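Local coordinates for envelope polyprotein (Puumala orthohantavirus, PDB 5FXU) that probably serves, as the Gn ectodomain, in the glycoprotein spike on the hantaviral surface, where it is exposed to antibodies and likely contributes to cell entry, at residues Leu37-Phe45 against Thr136-Gly145. Residues are numbered along the deposited sequence; the frame is centred on the assembly and turned at random.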
ATOM      1  N   LEU A  37       7.709  16.245   5.968  1.00 71.54           N
ATOM      2  CA  LEU A  37       6.446  15.768   6.546  1.00 69.75           C
ATOM      3  C   LEU A  37       6.650  14.781   7.698  1.00 70.16           C
ATOM      4  O   LEU A  37       7.337  13.781   7.548  1.00 69.77           O
ATOM      5  CB  LEU A  37       5.551  15.143   5.466  1.00 68.01           C
ATOM      6  CG  LEU A  37       4.939  16.090   4.433  1.00 68.37           C
ATOM      7  CD1 LEU A  37       4.061  15.301   3.475  1.00 66.91           C
ATOM      8  CD2 LEU A  37       4.141  17.226   5.072  1.00 69.07           C
ATOM      9  N   LYS A  38       6.039  15.088   8.843  1.00 71.18           N
ATOM     10  CA  LYS A  38       6.083  14.249  10.046  1.00 71.61           C
ATOM     11  C   LYS A  38       4.642  14.006  10.505  1.00 67.34           C
ATOM     12  O   LYS A  38       3.849  14.948  10.568  1.00 65.33           O
ATOM     13  CB  LYS A  38       6.872  14.968  11.157  1.00 76.80           C
ATOM     14  CG  LYS A  38       7.941  14.108  11.873  1.00 79.94           C
ATOM     15  CD  LYS A  38       7.284  13.236  12.931  1.00 84.02           C
ATOM     16  CE  LYS A  38       7.147  13.961  14.263  1.00 87.63           C
ATOM     17  NZ  LYS A  38       8.387  14.004  15.093  1.00 90.71           N
ATOM     18  N   LEU A  39       4.290  12.757  10.796  1.00 64.47           N
ATOM     19  CA  LEU A  39       2.995  12.468  11.419  1.00 64.36           C
ATOM     20  C   LEU A  39       3.059  12.778  12.900  1.00 64.06           C
ATOM     21  O   LEU A  39       3.938  12.277  13.578  1.00 63.80           O
ATOM     22  CB  LEU A  39       2.578  10.994  11.266  1.00 64.19           C
ATOM     23  CG  LEU A  39       1.434  10.660  10.305  1.00 64.09           C
ATOM     24  CD1 LEU A  39       1.038   9.209  10.507  1.00 64.46           C
ATOM     25  CD2 LEU A  39       0.196  11.538  10.456  1.00 64.17           C
ATOM     26  N   GLU A  40       2.138  13.604  13.383  1.00 63.31           N
ATOM     27  CA  GLU A  40       1.970  13.857  14.811  1.00 65.46           C
ATOM     28  C   GLU A  40       0.664  13.209  15.217  1.00 60.64           C
ATOM     29  O   GLU A  40      -0.257  13.149  14.410  1.00 59.97           O
ATOM     30  CB  GLU A  40       1.858  15.370  15.124  1.00 70.47           C
ATOM     31  CG  GLU A  40       2.937  16.294  14.565  1.00 74.69           C
ATOM     32  CD  GLU A  40       4.278  16.206  15.301  1.00 77.19           C
ATOM     33  OE1 GLU A  40       4.707  15.090  15.649  1.00 80.25           O
ATOM     34  OE2 GLU A  40       4.920  17.257  15.498  1.00 78.19           O
ATOM     35  N   SER A  41       0.571  12.779  16.469  1.00 58.89           N
ATOM     36  CA  SER A  41      -0.663  12.192  16.997  1.00 58.62           C
ATOM     37  C   SER A  41      -0.979  12.729  18.375  1.00 58.30           C
ATOM     38  O   SER A  41      -0.097  12.827  19.217  1.00 56.97           O
ATOM     39  CB  SER A  41      -0.550  10.669  17.097  1.00 58.63           C
ATOM     40  OG  SER A  41      -1.760  10.103  17.584  1.00 60.21           O
ATOM     41  N   SER A  42      -2.243  13.077  18.586  1.00 58.83           N
ATOM     42  CA  SER A  42      -2.766  13.337  19.912  1.00 61.21           C
ATOM     43  C   SER A  42      -3.611  12.149  20.418  1.00 59.85           C
ATOM     44  O   SER A  42      -4.285  12.267  21.424  1.00 61.61           O
ATOM     45  CB  SER A  42      -3.618  14.615  19.892  1.00 63.20           C
ATOM     46  OG  SER A  42      -4.980  14.298  19.621  1.00 63.77           O
ATOM     47  N   CYS A  43      -3.589  11.018  19.728  1.00 58.56           N
ATOM     48  CA  CYS A  43      -4.510   9.929  20.033  1.00 57.06           C
ATOM     49  C   CYS A  43      -4.001   9.088  21.196  1.00 57.60           C
ATOM     50  O   CYS A  43      -2.796   8.997  21.420  1.00 56.28           O
ATOM     51  CB  CYS A  43      -4.688   9.037  18.799  1.00 56.73           C
ATOM     52  SG  CYS A  43      -5.423   9.835  17.330  1.00 56.73           S
ATOM     53  N   ASN A  44      -4.933   8.478  21.932  1.00 58.57           N
ATOM     54  CA  ASN A  44      -4.610   7.632  23.102  1.00 59.26           C
ATOM     55  C   ASN A  44      -4.384   6.191  22.655  1.00 59.68           C
ATOM     56  O   ASN A  44      -5.157   5.275  22.998  1.00 59.01           O
ATOM     57  CB  ASN A  44      -5.685   7.718  24.207  1.00 59.49           C
ATOM     58  CG  ASN A  44      -7.099   7.421  23.705  1.00 58.57           C
ATOM     59  OD1 ASN A  44      -7.449   7.716  22.550  1.00 55.77           O
ATOM     60  ND2 ASN A  44      -7.921   6.840  24.576  1.00 58.05           N
ATOM     61  N   PHE A  45      -3.336   6.015  21.852  1.00 58.51           N
ATOM     62  CA  PHE A  45      -2.899   4.697  21.432  1.00 57.45           C
ATOM     63  C   PHE A  45      -1.370   4.619  21.357  1.00 57.20           C
ATOM     64  O   PHE A  45      -0.683   5.640  21.434  1.00 56.09           O
ATOM     65  CB  PHE A  45      -3.624   4.206  20.143  1.00 56.55           C
ATOM     66  CG  PHE A  45      -3.582   5.158  18.940  1.00 55.95           C
ATOM     67  CD1 PHE A  45      -2.389   5.708  18.466  1.00 54.85           C
ATOM     68  CD2 PHE A  45      -4.762   5.417  18.232  1.00 54.62           C
ATOM     69  CE1 PHE A  45      -2.389   6.528  17.346  1.00 56.70           C
ATOM     70  CE2 PHE A  45      -4.766   6.239  17.118  1.00 55.97           C
ATOM     71  CZ  PHE A  45      -3.574   6.791  16.663  1.00 56.09           C
ATOM     72  N   THR A 136     -11.579   2.618  23.676  1.00 42.32           N
ATOM     73  CA  THR A 136     -10.913   3.729  24.317  1.00 42.53           C
ATOM     74  C   THR A 136     -11.157   5.084  23.688  1.00 41.99           C
ATOM     75  O   THR A 136     -10.844   6.103  24.321  1.00 42.83           O
ATOM     76  CB  THR A 136      -9.384   3.546  24.351  1.00 42.86           C
ATOM     77  OG1 THR A 136      -8.853   3.472  23.024  1.00 40.37           O
ATOM     78  CG2 THR A 136      -9.019   2.314  25.147  1.00 43.47           C
ATOM     79  N   THR A 137     -11.657   5.117  22.461  1.00 41.35           N
ATOM     80  CA  THR A 137     -11.524   6.321  21.614  1.00 42.76           C
ATOM     81  C   THR A 137     -12.757   6.553  20.730  1.00 42.46           C
ATOM     82  O   THR A 137     -13.172   5.635  20.006  1.00 42.38           O
ATOM     83  CB  THR A 137     -10.253   6.209  20.730  1.00 41.79           C
ATOM     84  OG1 THR A 137      -9.126   5.863  21.549  1.00 41.67           O
ATOM     85  CG2 THR A 137      -9.941   7.534  20.033  1.00 42.67           C
ATOM     86  N   LYS A 138     -13.328   7.761  20.818  1.00 43.50           N
ATOM     87  CA  LYS A 138     -14.398   8.226  19.925  1.00 45.86           C
ATOM     88  C   LYS A 138     -13.818   9.071  18.765  1.00 43.82           C
ATOM     89  O   LYS A 138     -14.196   8.901  17.616  1.00 41.61           O
ATOM     90  CB  LYS A 138     -15.440   9.057  20.688  1.00 49.47           C
ATOM     91  CG  LYS A 138     -16.630   9.573  19.861  1.00 53.21           C
ATOM     92  CD  LYS A 138     -17.578   8.456  19.393  1.00 56.18           C
ATOM     93  CE  LYS A 138     -18.572   8.927  18.312  1.00 58.93           C
ATOM     94  NZ  LYS A 138     -18.059   8.820  16.893  1.00 59.58           N
ATOM     95  N   SER A 139     -12.931   9.990  19.092  1.00 43.60           N
ATOM     96  CA  SER A 139     -12.237  10.764  18.085  1.00 44.95           C
ATOM     97  C   SER A 139     -10.923  11.271  18.605  1.00 44.97           C
ATOM     98  O   SER A 139     -10.741  11.426  19.805  1.00 45.19           O
ATOM     99  CB  SER A 139     -13.101  11.933  17.584  1.00 46.20           C
ATOM    100  OG  SER A 139     -13.571  12.739  18.647  1.00 48.83           O
ATOM    101  N   CYS A 140     -10.002  11.520  17.691  1.00 45.84           N
ATOM    102  CA  CYS A 140      -8.720  12.103  18.042  1.00 47.58           C
ATOM    103  C   CYS A 140      -8.101  12.720  16.790  1.00 47.31           C
ATOM    104  O   CYS A 140      -8.724  12.714  15.731  1.00 47.13           O
ATOM    105  CB  CYS A 140      -7.819  11.068  18.713  1.00 48.93           C
ATOM    106  SG  CYS A 140      -7.455   9.625  17.701  1.00 50.46           S
ATOM    107  N   LEU A 141      -6.913  13.307  16.927  1.00 48.93           N
ATOM    108  CA  LEU A 141      -6.315  14.114  15.876  1.00 49.02           C
ATOM    109  C   LEU A 141      -4.946  13.611  15.484  1.00 48.42           C
ATOM    110  O   LEU A 141      -4.128  13.291  16.331  1.00 48.70           O
ATOM    111  CB  LEU A 141      -6.191  15.566  16.321  1.00 50.69           C
ATOM    112  CG  LEU A 141      -7.500  16.351  16.476  1.00 53.14           C
ATOM    113  CD1 LEU A 141      -7.215  17.758  16.990  1.00 55.02           C
ATOM    114  CD2 LEU A 141      -8.273  16.442  15.172  1.00 53.33           C
ATOM    115  N   LEU A 142      -4.712  13.579  14.179  1.00 48.02           N
ATOM    116  CA  LEU A 142      -3.386  13.435  13.622  1.00 47.34           C
ATOM    117  C   LEU A 142      -3.074  14.722  12.865  1.00 47.23           C
ATOM    118  O   LEU A 142      -3.962  15.415  12.343  1.00 46.21           O
ATOM    119  CB  LEU A 142      -3.312  12.240  12.665  1.00 47.10           C
ATOM    120  CG  LEU A 142      -3.800  10.864  13.142  1.00 47.32           C
ATOM    121  CD1 LEU A 142      -3.831   9.858  11.996  1.00 45.77           C
ATOM    122  CD2 LEU A 142      -2.902  10.336  14.248  1.00 48.67           C
ATOM    123  N   GLY A 143      -1.797  15.044  12.816  1.00 47.14           N
ATOM    124  CA  GLY A 143      -1.326  16.136  12.001  1.00 48.11           C
ATOM    125  C   GLY A 143      -0.287  15.633  11.024  1.00 47.57           C
ATOM    126  O   GLY A 143       0.525  14.747  11.348  1.00 44.35           O
ATOM    127  N   LEU A 144      -0.312  16.224   9.834  1.00 48.21           N
ATOM    128  CA  LEU A 144       0.698  15.972   8.814  1.00 49.32           C
ATOM    129  C   LEU A 144       0.992  17.278   8.094  1.00 50.40           C
ATOM    130  O   LEU A 144       0.116  17.830   7.408  1.00 47.28           O
ATOM    131  CB  LEU A 144       0.228  14.900   7.827  1.00 47.98           C
ATOM    132  CG  LEU A 144       1.311  14.401   6.874  1.00 48.75           C
ATOM    133  CD1 LEU A 144       2.407  13.632   7.602  1.00 48.55           C
ATOM    134  CD2 LEU A 144       0.673  13.516   5.812  1.00 49.52           C
ATOM    135  N   GLY A 145       2.217  17.771   8.304  1.00 54.12           N
ATOM    136  CA  GLY A 145       2.621  19.117   7.910  1.00 58.41           C
ATOM    137  C   GLY A 145       1.651  20.125   8.490  1.00 61.24           C
ATOM    138  O   GLY A 145       1.532  20.247   9.707  1.00 61.21           O
TER
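Asn44 OD1 takes the hydroxyl proton of Thr137 OG1 at 2.7 Å, tilted from the amide carbonyl plane. The other branch of the same amide, ND2, donates to Thr136 O at 3.0 Å; that oxygen lies almost in the amide plane, while ND2 stands well above the plane of the Thr136 carbonyl. With both ends of the amide held, its rotation is fixed against the chain leaving helix 133-136. Next along, the disulfide Cys43 SG-Cys140 SG (2.1 Å, chi3 86°) ties the loop just beyond strand 39-41 to strand 139-144. Cys43 CB packs over one face of the Phe45 ring near its rim, and Cys140 SG approaches that ring obliquely, 5.3 Å from its centroid. Leu142 CD2 meets the ring edge and also packs against Ser41. With OG anti to the backbone N (chi1 -179°), Ser41 accepts from Cys43 N at 3.0 Å and closes an ST turn where the strand ends. From here the strands run antiparallel: Ser42 N donates to Leu141 O at 2.9 Å, nearly straight, and Glu40 and Gly143 form a hydrogen-bonded pair through both N-H groups. Leu39, Leu142 and Leu144 lie on one face; Leu39 touches Ala110 and Leu144 touches Phe112 of strand 107-116, and Leu144 also reaches Pro123 and Val125 of strand 120-130. Leu39 CG lies 4.1 Å from Leu144 CD1. Leu37 CD2 rests on Gly145 CA, 3.7 Å away. Strand 39-41 is one of the two outermost strands of a four-stranded mixed sheet in the Gn head, its antiparallel pairing with strand 139-144 pinned just beyond its end by the disulfide.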